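Local coordinates for extracellular solute-binding protein, family 1 (PDB 6FTH), which probably binds human milk oligosaccharides outside the cell and delivers them to an ABC transporter for uptake by the bacterium, at residues Y361-S366 with R384-D389; F374-T379 with L401-A406; N461-N466 with V507-K512. All coordinates share one frame; numbering follows the deposited sequence.

Contact 1. Residues Y361-S366 with R384-D389; sequences YSEKYS and RHYTVD
Glu-363 lies between Arg-384 and Tyr-386 and gives each of them one oxygen of its carboxylate. Its CG stands anti to the backbone nitrogen (chi1 -177°) and the chain stays extended beyond it, an arrangement that carries the carboxylate out from the helix to its two partners. Arg-384 approaches with the side of its guanidinium, and two of its nitrogens, NE and NH2, go to the same oxygen: NE lies 2.9 Å from Glu-363 OE1, and NH2 is also 2.9 Å from Glu-363 OE1. The oxygen lies close to the guanidinium plane, but the two flat groups are twisted 29° apart, and both nitrogens reach OE1 from the same face of the carboxylate. A bend at chi3 (79°) turns the arginine tip back toward the acid. Tyr-386 serves the other oxygen, its OH donating to the anti lone pair of Glu-363 OE2 at a short 2.6 Å. Here the ring and carboxylate stand nearly upright to one another, with OE2 at the ring's edge, near its plane. Three donors thus fix the rotation of the carboxylate, and the arginine probably favours the charged form of the carboxylate. Glutamate suits the place, being long enough to bridge and well matched to the first turn of a helix, which Ser-362 opens as N-cap. Helix 363-371 is thereby joined to strand 385-388, the middle strand of a three-stranded sheet, while Val-417, just before neighbouring strand 418-420, touches all three side chains.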
ATOM      1  N   TYR A 361       7.567 -11.772  17.315  1.00 12.65           N
ATOM      2  CA  TYR A 361       8.391 -10.610  17.002  1.00 13.71           C
ATOM      3  C   TYR A 361       9.878 -10.843  17.246  1.00 15.32           C
ATOM      4  O   TYR A 361      10.690  -9.926  17.050  1.00 14.71           O
ATOM      5  CB  TYR A 361       7.845  -9.375  17.746  1.00 13.21           C
ATOM      6  CG  TYR A 361       6.587  -8.856  17.052  1.00 14.72           C
ATOM      7  CD1 TYR A 361       5.368  -9.514  17.177  1.00 14.48           C
ATOM      8  CD2 TYR A 361       6.641  -7.760  16.208  1.00 13.64           C
ATOM      9  CE1 TYR A 361       4.238  -9.087  16.497  1.00 13.65           C
ATOM     10  CE2 TYR A 361       5.504  -7.317  15.527  1.00 14.18           C
ATOM     11  CZ  TYR A 361       4.318  -7.980  15.678  1.00 13.79           C
ATOM     12  OH  TYR A 361       3.187  -7.573  15.000  1.00 14.84           O
ATOM     13  N   SER A 362      10.263 -12.061  17.628  1.00 14.38           N
ATOM     14  CA  SER A 362      11.677 -12.382  17.650  1.00 13.74           C
ATOM     15  C   SER A 362      12.164 -12.593  16.226  1.00 13.23           C
ATOM     16  O   SER A 362      11.390 -12.912  15.324  1.00 13.16           O
ATOM     17  CB  SER A 362      11.924 -13.669  18.455  1.00 15.53           C
ATOM     18  OG  SER A 362      11.488 -14.818  17.758  1.00 15.68           O
ATOM     19  N   GLU A 363      13.481 -12.474  16.035  1.00 15.00           N
ATOM     20  CA  GLU A 363      14.040 -12.677  14.704  1.00 12.72           C
ATOM     21  C   GLU A 363      13.750 -14.084  14.192  1.00 16.41           C
ATOM     22  O   GLU A 363      13.356 -14.258  13.030  1.00 14.98           O
ATOM     23  CB  GLU A 363      15.539 -12.375  14.730  1.00 14.44           C
ATOM     24  CG  GLU A 363      16.241 -12.485  13.388  1.00 14.13           C
ATOM     25  CD  GLU A 363      17.706 -12.104  13.462  1.00 17.05           C
ATOM     26  OE1 GLU A 363      17.993 -11.169  14.247  1.00 18.82           O
ATOM     27  OE2 GLU A 363      18.545 -12.720  12.752  1.00 16.40           O
ATOM     28  N   LYS A 364      13.894 -15.085  15.075  1.00 17.02           N
ATOM     29  CA  LYS A 364      13.611 -16.483  14.748  1.00 18.20           C
ATOM     30  C   LYS A 364      12.256 -16.657  14.064  1.00 16.08           C
ATOM     31  O   LYS A 364      12.160 -17.295  13.004  1.00 14.84           O
ATOM     32  CB  LYS A 364      13.660 -17.298  16.045  1.00 19.69           C
ATOM     33  CG  LYS A 364      13.378 -18.779  15.911  1.00 19.63           C
ATOM     34  CD  LYS A 364      13.395 -19.515  17.278  1.00 23.63           C
ATOM     35  CE  LYS A 364      14.766 -19.542  17.932  1.00 28.63           C
ATOM     36  NZ  LYS A 364      14.758 -20.368  19.186  1.00 30.05           N
ATOM     37  N   TYR A 365      11.200 -16.082  14.640  1.00 15.33           N
ATOM     38  CA  TYR A 365       9.857 -16.320  14.094  1.00 14.42           C
ATOM     39  C   TYR A 365       9.419 -15.258  13.093  1.00 14.91           C
ATOM     40  O   TYR A 365       8.619 -15.549  12.207  1.00 14.74           O
ATOM     41  CB  TYR A 365       8.829 -16.562  15.203  1.00 14.43           C
ATOM     42  CG  TYR A 365       9.117 -17.882  15.881  1.00 16.53           C
ATOM     43  CD1 TYR A 365       8.917 -19.051  15.201  1.00 16.14           C
ATOM     44  CD2 TYR A 365       9.662 -17.933  17.143  1.00 16.16           C
ATOM     45  CE1 TYR A 365       9.236 -20.289  15.763  1.00 18.42           C
ATOM     46  CE2 TYR A 365       9.984 -19.156  17.738  1.00 18.21           C
ATOM     47  CZ  TYR A 365       9.766 -20.325  17.030  1.00 20.91           C
ATOM     48  OH  TYR A 365      10.095 -21.542  17.589  1.00 19.07           O
ATOM     49  N   SER A 366       9.951 -14.048  13.178  1.00 13.75           N
ATOM     50  CA  SER A 366       9.619 -13.053  12.162  1.00 13.25           C
ATOM     51  C   SER A 366      10.168 -13.465  10.806  1.00 13.56           C
ATOM     52  O   SER A 366       9.460 -13.404   9.794  1.00 13.36           O
ATOM     53  CB  SER A 366      10.150 -11.675  12.577  1.00 11.14           C
ATOM     54  OG  SER A 366       9.419 -11.109  13.652  1.00 13.79           O
ATOM     55  N   ARG A 384      22.972 -13.002  11.254  1.00 20.66           N
ATOM     56  CA  ARG A 384      21.743 -12.296  10.861  1.00 17.39           C
ATOM     57  C   ARG A 384      21.562 -12.251   9.348  1.00 17.42           C
ATOM     58  O   ARG A 384      20.864 -11.377   8.831  1.00 16.21           O
ATOM     59  CB  ARG A 384      21.665 -10.883  11.461  1.00 19.82           C
ATOM     60  CG  ARG A 384      22.000 -10.850  12.943  1.00 21.57           C
ATOM     61  CD  ARG A 384      21.684  -9.510  13.583  1.00 20.84           C
ATOM     62  NE  ARG A 384      20.256  -9.399  13.870  1.00 19.58           N
ATOM     63  CZ  ARG A 384      19.659  -8.279  14.239  1.00 18.41           C
ATOM     64  NH1 ARG A 384      20.364  -7.160  14.358  1.00 20.68           N
ATOM     65  NH2 ARG A 384      18.356  -8.268  14.485  1.00 18.95           N
ATOM     66  N   HIS A 385      22.154 -13.205   8.637  1.00 15.90           N
ATOM     67  CA  HIS A 385      22.027 -13.326   7.188  1.00 15.13           C
ATOM     68  C   HIS A 385      21.211 -14.570   6.857  1.00 16.19           C
ATOM     69  O   HIS A 385      21.377 -15.632   7.481  1.00 16.82           O
ATOM     70  CB  HIS A 385      23.404 -13.417   6.515  1.00 16.66           C
ATOM     71  CG  HIS A 385      23.341 -13.337   5.020  1.00 15.33           C
ATOM     72  ND1 HIS A 385      22.959 -14.406   4.236  1.00 16.14           N
ATOM     73  CD2 HIS A 385      23.565 -12.310   4.170  1.00 15.66           C
ATOM     74  CE1 HIS A 385      22.964 -14.040   2.967  1.00 15.66           C
ATOM     75  NE2 HIS A 385      23.328 -12.771   2.896  1.00 16.20           N
ATOM     76  N   TYR A 386      20.307 -14.425   5.889  1.00 15.24           N
ATOM     77  CA  TYR A 386      19.406 -15.494   5.479  1.00 14.30           C
ATOM     78  C   TYR A 386      19.408 -15.557   3.964  1.00 16.42           C
ATOM     79  O   TYR A 386      19.475 -14.522   3.303  1.00 15.27           O
ATOM     80  CB  TYR A 386      17.987 -15.246   5.999  1.00 11.75           C
ATOM     81  CG  TYR A 386      17.963 -15.167   7.495  1.00 12.44           C
ATOM     82  CD1 TYR A 386      17.835 -16.309   8.275  1.00 14.24           C
ATOM     83  CD2 TYR A 386      18.159 -13.951   8.135  1.00 13.90           C
ATOM     84  CE1 TYR A 386      17.856 -16.241   9.640  1.00 14.97           C
ATOM     85  CE2 TYR A 386      18.167 -13.862   9.518  1.00 14.84           C
ATOM     86  CZ  TYR A 386      18.024 -15.022  10.270  1.00 15.01           C
ATOM     87  OH  TYR A 386      18.041 -14.994  11.644  1.00 18.24           O
ATOM     88  N   THR A 387      19.312 -16.769   3.417  1.00 14.16           N
ATOM     89  CA  THR A 387      19.273 -16.981   1.972  1.00 14.12           C
ATOM     90  C   THR A 387      18.026 -17.759   1.583  1.00 13.89           C
ATOM     91  O   THR A 387      17.757 -18.837   2.121  1.00 15.51           O
ATOM     92  CB  THR A 387      20.516 -17.727   1.487  1.00 15.91           C
ATOM     93  OG1 THR A 387      21.683 -16.968   1.835  1.00 13.95           O
ATOM     94  CG2 THR A 387      20.457 -17.929  -0.018  1.00 17.12           C
ATOM     95  N   VAL A 388      17.283 -17.203   0.645  1.00 12.88           N
ATOM     96  CA  VAL A 388      16.081 -17.819   0.104  1.00 14.94           C
ATOM     97  C   VAL A 388      16.438 -18.624  -1.144  1.00 15.69           C
ATOM     98  O   VAL A 388      17.178 -18.158  -2.022  1.00 15.94           O
ATOM     99  CB  VAL A 388      15.036 -16.745  -0.234  1.00 14.28           C
ATOM    100  CG1 VAL A 388      13.768 -17.380  -0.859  1.00 15.42           C
ATOM    101  CG2 VAL A 388      14.674 -15.942   0.995  1.00 14.36           C
ATOM    102  N   ASP A 389      15.889 -19.834  -1.233  1.00 14.30           N
ATOM    103  CA  ASP A 389      15.931 -20.610  -2.470  1.00 16.55           C
ATOM    104  C   ASP A 389      14.846 -20.030  -3.368  1.00 16.97           C
ATOM    105  O   ASP A 389      13.658 -20.310  -3.190  1.00 15.59           O
ATOM    106  CB  ASP A 389      15.672 -22.077  -2.149  1.00 17.90           C
ATOM    107  CG  ASP A 389      15.817 -22.982  -3.355  1.00 21.26           C
ATOM    108  OD1 ASP A 389      15.549 -22.533  -4.483  1.00 19.48           O
ATOM    109  OD2 ASP A 389      16.187 -24.165  -3.157  1.00 23.36           O
TER

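Contact 2. Residues F374-T379 with L401-A406; sequences FGNLVT and LFPGLA
Leu-377 meets Phe-402 and Pro-403 where the turn leading into a beta hairpin, strands 378-382 and 385-388, packs against the loop that follows helix 390-398 in one lobe of the solute-binding fold. The apolar part is carried by a single methyl. Leu-377 extends CD1 anti to its CA (chi2 -177°), making this the branch that reaches the loop; CD1 comes to 3.4 Å from Phe-402 CE1, meeting the ring obliquely, and to 3.7 Å from Pro-403 CD. Leucine fits because its branched end can touch the aromatic and the pyrrolidine ring together, and proline offers a compact, rigid apolar surface. Phe-402 also meets Tyr-393 of helix 390-398 edge-to-face, and Leu-377 and Pro-403 both rest on that helix, so the methyl lies in a buried setting.

The polar bonds are made by the backbone. Gly-375 N donates to Val-378 O at 2.8 Å, closing the turn, and glycine suits the bend because any side chain would collide there with the carbonyl oxygen of Phe-374. Within the turn Asn-376 O accepts from Lys-392 NZ, and on the loop side Pro-403 O accepts from Trp-48 NE1.

The remaining kind of contact is polar against apolar: the Asn-376 amide crosses the proline without bonding to it, its ND2 lying 3.6 Å from both CB and CG of Pro-403.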
ATOM      1  N   PHE A 374      12.834 -22.389   8.439  1.00 18.23           N
ATOM      2  CA  PHE A 374      14.242 -22.664   8.172  1.00 18.84           C
ATOM      3  C   PHE A 374      14.401 -24.076   7.617  1.00 18.13           C
ATOM      4  O   PHE A 374      13.775 -25.027   8.094  1.00 19.23           O
ATOM      5  CB  PHE A 374      15.046 -22.526   9.468  1.00 19.07           C
ATOM      6  CG  PHE A 374      15.132 -21.111   9.995  1.00 18.32           C
ATOM      7  CD1 PHE A 374      15.346 -20.043   9.147  1.00 17.85           C
ATOM      8  CD2 PHE A 374      14.990 -20.870  11.347  1.00 18.73           C
ATOM      9  CE1 PHE A 374      15.430 -18.759   9.647  1.00 17.91           C
ATOM     10  CE2 PHE A 374      15.066 -19.605  11.857  1.00 19.03           C
ATOM     11  CZ  PHE A 374      15.283 -18.541  11.014  1.00 17.44           C
ATOM     12  N   GLY A 375      15.229 -24.202   6.585  1.00 17.51           N
ATOM     13  CA  GLY A 375      15.449 -25.476   5.928  1.00 18.62           C
ATOM     14  C   GLY A 375      14.447 -25.831   4.862  1.00 22.02           C
ATOM     15  O   GLY A 375      14.655 -26.816   4.141  1.00 23.70           O
ATOM     16  N   ASN A 376      13.357 -25.082   4.738  1.00 19.96           N
ATOM     17  CA  ASN A 376      12.409 -25.310   3.661  1.00 17.73           C
ATOM     18  C   ASN A 376      12.786 -24.390   2.507  1.00 19.18           C
ATOM     19  O   ASN A 376      13.455 -24.823   1.565  1.00 20.66           O
ATOM     20  CB  ASN A 376      10.977 -25.111   4.182  1.00 17.19           C
ATOM     21  CG  ASN A 376       9.924 -25.427   3.150  1.00 17.79           C
ATOM     22  OD1 ASN A 376      10.176 -25.367   1.943  1.00 21.34           O
ATOM     23  ND2 ASN A 376       8.717 -25.734   3.619  1.00 20.81           N
ATOM     24  N   LEU A 377      12.431 -23.100   2.600  1.00 16.49           N
ATOM     25  CA  LEU A 377      12.794 -22.124   1.583  1.00 15.14           C
ATOM     26  C   LEU A 377      13.960 -21.241   1.981  1.00 16.14           C
ATOM     27  O   LEU A 377      14.511 -20.560   1.118  1.00 17.97           O
ATOM     28  CB  LEU A 377      11.626 -21.167   1.291  1.00 19.65           C
ATOM     29  CG  LEU A 377      10.292 -21.784   0.922  1.00 16.86           C
ATOM     30  CD1 LEU A 377       9.300 -20.662   0.608  1.00 19.84           C
ATOM     31  CD2 LEU A 377      10.473 -22.699  -0.274  1.00 19.79           C
ATOM     32  N   VAL A 378      14.320 -21.191   3.257  1.00 16.16           N
ATOM     33  CA  VAL A 378      15.274 -20.194   3.727  1.00 14.94           C
ATOM     34  C   VAL A 378      16.312 -20.876   4.599  1.00 19.12           C
ATOM     35  O   VAL A 378      15.990 -21.755   5.409  1.00 19.48           O
ATOM     36  CB  VAL A 378      14.562 -19.035   4.473  1.00 18.46           C
ATOM     37  CG1 VAL A 378      13.797 -19.549   5.648  1.00 20.66           C
ATOM     38  CG2 VAL A 378      15.571 -17.960   4.913  1.00 19.80           C
ATOM     39  N   THR A 379      17.567 -20.483   4.413  1.00 17.64           N
ATOM     40  CA  THR A 379      18.692 -20.980   5.189  1.00 18.83           C
ATOM     41  C   THR A 379      19.149 -19.897   6.155  1.00 18.05           C
ATOM     42  O   THR A 379      19.322 -18.738   5.759  1.00 16.96           O
ATOM     43  CB  THR A 379      19.833 -21.358   4.244  1.00 20.05           C
ATOM     44  OG1 THR A 379      19.422 -22.471   3.432  1.00 24.60           O
ATOM     45  CG2 THR A 379      21.068 -21.771   5.027  1.00 24.97           C
ATOM     46  N   LEU A 401       0.982 -23.304  -1.653  1.00 20.26           N
ATOM     47  CA  LEU A 401       1.453 -23.997  -0.465  1.00 23.29           C
ATOM     48  C   LEU A 401       2.596 -23.230   0.183  1.00 16.78           C
ATOM     49  O   LEU A 401       3.536 -23.821   0.722  1.00 19.58           O
ATOM     50  CB  LEU A 401       1.880 -25.425  -0.799  1.00 22.08           C
ATOM     51  CG  LEU A 401       0.740 -26.350  -1.223  1.00 27.03           C
ATOM     52  CD1 LEU A 401       1.311 -27.643  -1.823  1.00 28.99           C
ATOM     53  CD2 LEU A 401      -0.149 -26.645  -0.040  1.00 26.88           C
ATOM     54  N   PHE A 402       2.523 -21.901   0.176  1.00 18.39           N
ATOM     55  CA  PHE A 402       3.608 -21.133   0.776  1.00 16.68           C
ATOM     56  C   PHE A 402       3.693 -21.470   2.262  1.00 16.22           C
ATOM     57  O   PHE A 402       2.678 -21.386   2.965  1.00 15.98           O
ATOM     58  CB  PHE A 402       3.436 -19.631   0.592  1.00 19.25           C
ATOM     59  CG  PHE A 402       4.675 -18.864   0.951  1.00 16.83           C
ATOM     60  CD1 PHE A 402       5.780 -18.894   0.110  1.00 16.69           C
ATOM     61  CD2 PHE A 402       4.758 -18.152   2.131  1.00 16.26           C
ATOM     62  CE1 PHE A 402       6.946 -18.211   0.437  1.00 18.03           C
ATOM     63  CE2 PHE A 402       5.934 -17.473   2.467  1.00 17.12           C
ATOM     64  CZ  PHE A 402       7.025 -17.508   1.612  1.00 17.55           C
ATOM     65  N   PRO A 403       4.894 -21.844   2.788  1.00 17.11           N
ATOM     66  CA  PRO A 403       5.000 -22.305   4.180  1.00 15.22           C
ATOM     67  C   PRO A 403       5.265 -21.181   5.171  1.00 14.00           C
ATOM     68  O   PRO A 403       6.012 -21.345   6.146  1.00 15.60           O
ATOM     69  CB  PRO A 403       6.186 -23.266   4.120  1.00 16.35           C
ATOM     70  CG  PRO A 403       7.107 -22.579   3.127  1.00 17.16           C
ATOM     71  CD  PRO A 403       6.163 -22.030   2.059  1.00 18.65           C
ATOM     72  N   GLY A 404       4.585 -20.072   4.958  1.00 18.04           N
ATOM     73  CA  GLY A 404       4.613 -18.972   5.894  1.00 16.36           C
ATOM     74  C   GLY A 404       3.457 -18.038   5.635  1.00 16.92           C
ATOM     75  O   GLY A 404       2.563 -18.325   4.841  1.00 16.55           O
ATOM     76  N   LEU A 405       3.475 -16.915   6.337  1.00 13.53           N
ATOM     77  CA  LEU A 405       2.442 -15.908   6.180  1.00 13.10           C
ATOM     78  C   LEU A 405       2.833 -14.811   5.199  1.00 14.96           C
ATOM     79  O   LEU A 405       1.964 -14.038   4.778  1.00 13.37           O
ATOM     80  CB  LEU A 405       2.139 -15.287   7.546  1.00 13.34           C
ATOM     81  CG  LEU A 405       1.784 -16.287   8.664  1.00 13.50           C
ATOM     82  CD1 LEU A 405       1.444 -15.602   9.955  1.00 14.65           C
ATOM     83  CD2 LEU A 405       0.618 -17.179   8.245  1.00 17.29           C
ATOM     84  N   ALA A 406       4.103 -14.734   4.827  1.00 14.50           N
ATOM     85  CA  ALA A 406       4.633 -13.774   3.828  1.00 15.67           C
ATOM     86  C   ALA A 406       4.357 -12.343   4.302  1.00 14.32           C
ATOM     87  O   ALA A 406       4.488 -12.065   5.509  1.00 15.21           O
ATOM     88  CB  ALA A 406       4.147 -14.118   2.444  1.00 16.07           C
TER

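Contact 3. Residues N461-N466 with V507-K512; sequences NTLTNN and VKIWQK
Thr-462 and Leu-463, neighbours on helix 457-484, meet Ile-509 and Trp-510 on helix 503-518. The two segments run roughly antiparallel, their directions 146° apart, and their axes come within 10.6 Å, a spacing bridged here by side chains reaching from both helices. Thr-462 presents its methyl: CG2 touches Ile-509 CD1 at 3.7 Å, while OG1 makes a weak hydrogen bond to Thr-458 O of its own helix. Threonine thus suits a partly exposed border, greasy on one branch and polar on the other. Ile-509 reaches it because its chain is extended beyond CG1 (chi2 171°), leaving the other branch, CG2, for the next residue.

Leu-463 carries the larger share. It slides past Ile-509 in the opposite direction, with CD2 3.8 Å from Ile-509 CG2. Its CD1 lies 3.7 Å from NE1 and 3.8 Å from CE2 of Trp-510, meeting the five-membered part of the indole obliquely. Cutting Leu-463 back to an alanine would probably leave Ile-509 CG2 and the pyrrole part of the indole without their leucine partner and open a gap between the helices. Three residues on, Asn-466 turns to the start of the partner helix, where its ND2 donates to Glu-505 and Asn-506. Lys-512 makes a salt bridge with Asp-459, and the Trp-510 ring meets Phe-235.

Between the segments themselves the contact is made by apolar packing, without a polar bond across it, so its fit depends on the shapes of methyl groups and indole, with polar pairs placed farther along the helices.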
ATOM      1  N   ASN A 461     -16.017   8.313  12.049  1.00 16.71           N
ATOM      2  CA  ASN A 461     -17.344   8.067  11.510  1.00 18.58           C
ATOM      3  C   ASN A 461     -17.839   9.255  10.685  1.00 18.48           C
ATOM      4  O   ASN A 461     -18.449   9.077   9.628  1.00 19.79           O
ATOM      5  CB  ASN A 461     -18.311   7.699  12.641  1.00 19.95           C
ATOM      6  CG  ASN A 461     -17.993   6.329  13.250  1.00 19.83           C
ATOM      7  OD1 ASN A 461     -17.437   5.458  12.595  1.00 26.22           O
ATOM      8  ND2 ASN A 461     -18.350   6.152  14.512  1.00 27.04           N
ATOM      9  N   THR A 462     -17.565  10.482  11.129  1.00 17.23           N
ATOM     10  CA  THR A 462     -17.927  11.630  10.305  1.00 16.86           C
ATOM     11  C   THR A 462     -17.220  11.582   8.961  1.00 17.49           C
ATOM     12  O   THR A 462     -17.842  11.775   7.911  1.00 15.08           O
ATOM     13  CB  THR A 462     -17.576  12.929  11.023  1.00 18.35           C
ATOM     14  OG1 THR A 462     -18.366  13.025  12.222  1.00 18.96           O
ATOM     15  CG2 THR A 462     -17.852  14.125  10.124  1.00 17.84           C
ATOM     16  N   LEU A 463     -15.908  11.351   8.985  1.00 14.86           N
ATOM     17  CA  LEU A 463     -15.138  11.278   7.743  1.00 15.04           C
ATOM     18  C   LEU A 463     -15.708  10.236   6.803  1.00 17.27           C
ATOM     19  O   LEU A 463     -15.956  10.518   5.629  1.00 19.35           O
ATOM     20  CB  LEU A 463     -13.678  10.962   8.042  1.00 15.31           C
ATOM     21  CG  LEU A 463     -12.876  12.076   8.718  1.00 16.32           C
ATOM     22  CD1 LEU A 463     -11.533  11.523   9.093  1.00 17.67           C
ATOM     23  CD2 LEU A 463     -12.706  13.292   7.807  1.00 16.79           C
ATOM     24  N   THR A 464     -15.914   9.019   7.302  1.00 19.06           N
ATOM     25  CA  THR A 464     -16.363   7.930   6.442  1.00 20.12           C
ATOM     26  C   THR A 464     -17.763   8.196   5.901  1.00 19.16           C
ATOM     27  O   THR A 464     -18.042   7.946   4.718  1.00 20.66           O
ATOM     28  CB  THR A 464     -16.314   6.612   7.219  1.00 21.17           C
ATOM     29  OG1 THR A 464     -17.201   6.674   8.327  1.00 34.90           O
ATOM     30  CG2 THR A 464     -14.947   6.328   7.719  1.00 21.75           C
ATOM     31  N   ASN A 465     -18.658   8.725   6.739  1.00 18.91           N
ATOM     32  CA  ASN A 465     -20.006   9.030   6.276  1.00 20.08           C
ATOM     33  C   ASN A 465     -19.971  10.075   5.168  1.00 18.60           C
ATOM     34  O   ASN A 465     -20.595   9.907   4.116  1.00 20.49           O
ATOM     35  CB  ASN A 465     -20.886   9.503   7.437  1.00 23.23           C
ATOM     36  CG  ASN A 465     -22.383   9.186   7.220  1.00 34.78           C
ATOM     37  OD1 ASN A 465     -22.877   8.124   7.627  1.00 38.15           O
ATOM     38  ND2 ASN A 465     -23.101  10.102   6.577  1.00 31.09           N
ATOM     39  N   ASN A 466     -19.236  11.179   5.388  1.00 16.31           N
ATOM     40  CA  ASN A 466     -19.145  12.197   4.361  1.00 15.75           C
ATOM     41  C   ASN A 466     -18.434  11.657   3.120  1.00 15.74           C
ATOM     42  O   ASN A 466     -18.865  11.916   1.985  1.00 15.37           O
ATOM     43  CB  ASN A 466     -18.382  13.415   4.893  1.00 14.90           C
ATOM     44  CG  ASN A 466     -19.163  14.221   5.925  1.00 17.56           C
ATOM     45  OD1 ASN A 466     -20.373  14.053   6.118  1.00 17.83           O
ATOM     46  ND2 ASN A 466     -18.458  15.134   6.585  1.00 13.97           N
ATOM     47  N   VAL A 507     -11.823  18.358   5.722  1.00 11.07           N
ATOM     48  CA  VAL A 507     -10.526  19.036   5.731  1.00 10.81           C
ATOM     49  C   VAL A 507     -10.161  19.478   7.142  1.00 11.28           C
ATOM     50  O   VAL A 507      -9.036  19.259   7.612  1.00 10.88           O
ATOM     51  CB  VAL A 507     -10.528  20.218   4.745  1.00 10.67           C
ATOM     52  CG1 VAL A 507      -9.264  21.018   4.925  1.00 12.31           C
ATOM     53  CG2 VAL A 507     -10.659  19.721   3.311  1.00 13.86           C
ATOM     54  N   LYS A 508     -11.108  20.108   7.837  1.00 11.11           N
ATOM     55  CA  LYS A 508     -10.827  20.607   9.173  1.00 10.68           C
ATOM     56  C   LYS A 508     -10.546  19.469  10.157  1.00 11.31           C
ATOM     57  O   LYS A 508      -9.680  19.603  11.034  1.00 11.75           O
ATOM     58  CB  LYS A 508     -11.995  21.486   9.617  1.00 13.57           C
ATOM     59  CG  LYS A 508     -11.820  22.166  10.964  1.00 16.19           C
ATOM     60  CD  LYS A 508     -12.675  23.475  11.117  1.00 16.40           C
ATOM     61  CE  LYS A 508     -14.104  23.214  10.822  1.00 14.21           C
ATOM     62  NZ  LYS A 508     -14.912  24.391  11.190  1.00 12.41           N
ATOM     63  N   ILE A 509     -11.271  18.337  10.038  1.00 13.15           N
ATOM     64  CA  ILE A 509     -11.006  17.171  10.876  1.00 13.41           C
ATOM     65  C   ILE A 509      -9.592  16.651  10.655  1.00 11.58           C
ATOM     66  O   ILE A 509      -8.850  16.403  11.614  1.00 12.32           O
ATOM     67  CB  ILE A 509     -12.060  16.078  10.616  1.00 14.12           C
ATOM     68  CG1 ILE A 509     -13.396  16.514  11.227  1.00 13.55           C
ATOM     69  CG2 ILE A 509     -11.600  14.740  11.172  1.00 16.92           C
ATOM     70  CD1 ILE A 509     -14.587  15.606  10.843  1.00 16.68           C
ATOM     71  N   TRP A 510      -9.174  16.532   9.385  1.00 10.63           N
ATOM     72  CA  TRP A 510      -7.828  16.045   9.116  1.00 11.63           C
ATOM     73  C   TRP A 510      -6.787  17.044   9.601  1.00 11.79           C
ATOM     74  O   TRP A 510      -5.747  16.644  10.134  1.00 11.96           O
ATOM     75  CB  TRP A 510      -7.636  15.722   7.631  1.00 11.51           C
ATOM     76  CG  TRP A 510      -8.108  14.348   7.292  1.00 11.56           C
ATOM     77  CD1 TRP A 510      -9.161  14.016   6.497  1.00 12.13           C
ATOM     78  CD2 TRP A 510      -7.518  13.110   7.732  1.00 12.58           C
ATOM     79  NE1 TRP A 510      -9.267  12.638   6.422  1.00 12.67           N
ATOM     80  CE2 TRP A 510      -8.283  12.071   7.182  1.00 11.65           C
ATOM     81  CE3 TRP A 510      -6.437  12.788   8.555  1.00 13.23           C
ATOM     82  CZ2 TRP A 510      -7.992  10.722   7.402  1.00 14.79           C
ATOM     83  CZ3 TRP A 510      -6.150  11.439   8.785  1.00 16.10           C
ATOM     84  CH2 TRP A 510      -6.929  10.429   8.209  1.00 17.50           C
ATOM     85  N   GLN A 511      -7.039  18.346   9.436  1.00 10.50           N
ATOM     86  CA  GLN A 511      -6.091  19.323   9.966  1.00  9.88           C
ATOM     87  C   GLN A 511      -5.931  19.166  11.469  1.00 13.95           C
ATOM     88  O   GLN A 511      -4.818  19.253  12.001  1.00 12.36           O
ATOM     89  CB  GLN A 511      -6.529  20.746   9.647  1.00 11.01           C
ATOM     90  CG  GLN A 511      -5.576  21.812  10.179  1.00 11.14           C
ATOM     91  CD  GLN A 511      -4.344  22.000   9.301  1.00 12.00           C
ATOM     92  OE1 GLN A 511      -4.450  22.469   8.163  1.00 12.09           O
ATOM     93  NE2 GLN A 511      -3.173  21.679   9.844  1.00 12.69           N
ATOM     94  N   LYS A 512      -7.039  18.983  12.178  1.00 12.81           N
ATOM     95  CA  LYS A 512      -6.985  18.859  13.632  1.00 11.81           C
ATOM     96  C   LYS A 512      -6.128  17.677  14.054  1.00 13.90           C
ATOM     97  O   LYS A 512      -5.254  17.809  14.913  1.00 15.11           O
ATOM     98  CB  LYS A 512      -8.401  18.706  14.185  1.00 12.46           C
ATOM     99  CG  LYS A 512      -8.434  18.538  15.700  1.00 14.00           C
ATOM    100  CD  LYS A 512      -9.832  18.450  16.231  1.00 13.97           C
ATOM    101  CE  LYS A 512     -10.462  17.149  15.861  1.00 12.86           C
ATOM    102  NZ  LYS A 512     -11.831  16.958  16.459  1.00 14.79           N
TER

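Contacts 1 and 2 belong to one neighbourhood, their centres 10 Å apart, and both reach the hairpin of strands 378-382 and 385-388; they touch through backbone pairs and through the rings of Tyr-386 and Phe-374. Contact 3 lies on the opposite side of the chain's centre, about 41 Å from contact 1 between centres, and joins two helices near the C-terminus. Contact 2 is the most buried and contact 1 is partly buried, bringing a charged pair and a tyrosine hydroxyl to the border of helix and sheet. Contact 3, also partly buried, is mainly apolar like contact 2 but pairs helix with helix, whereas contact 2 pairs turn with loop.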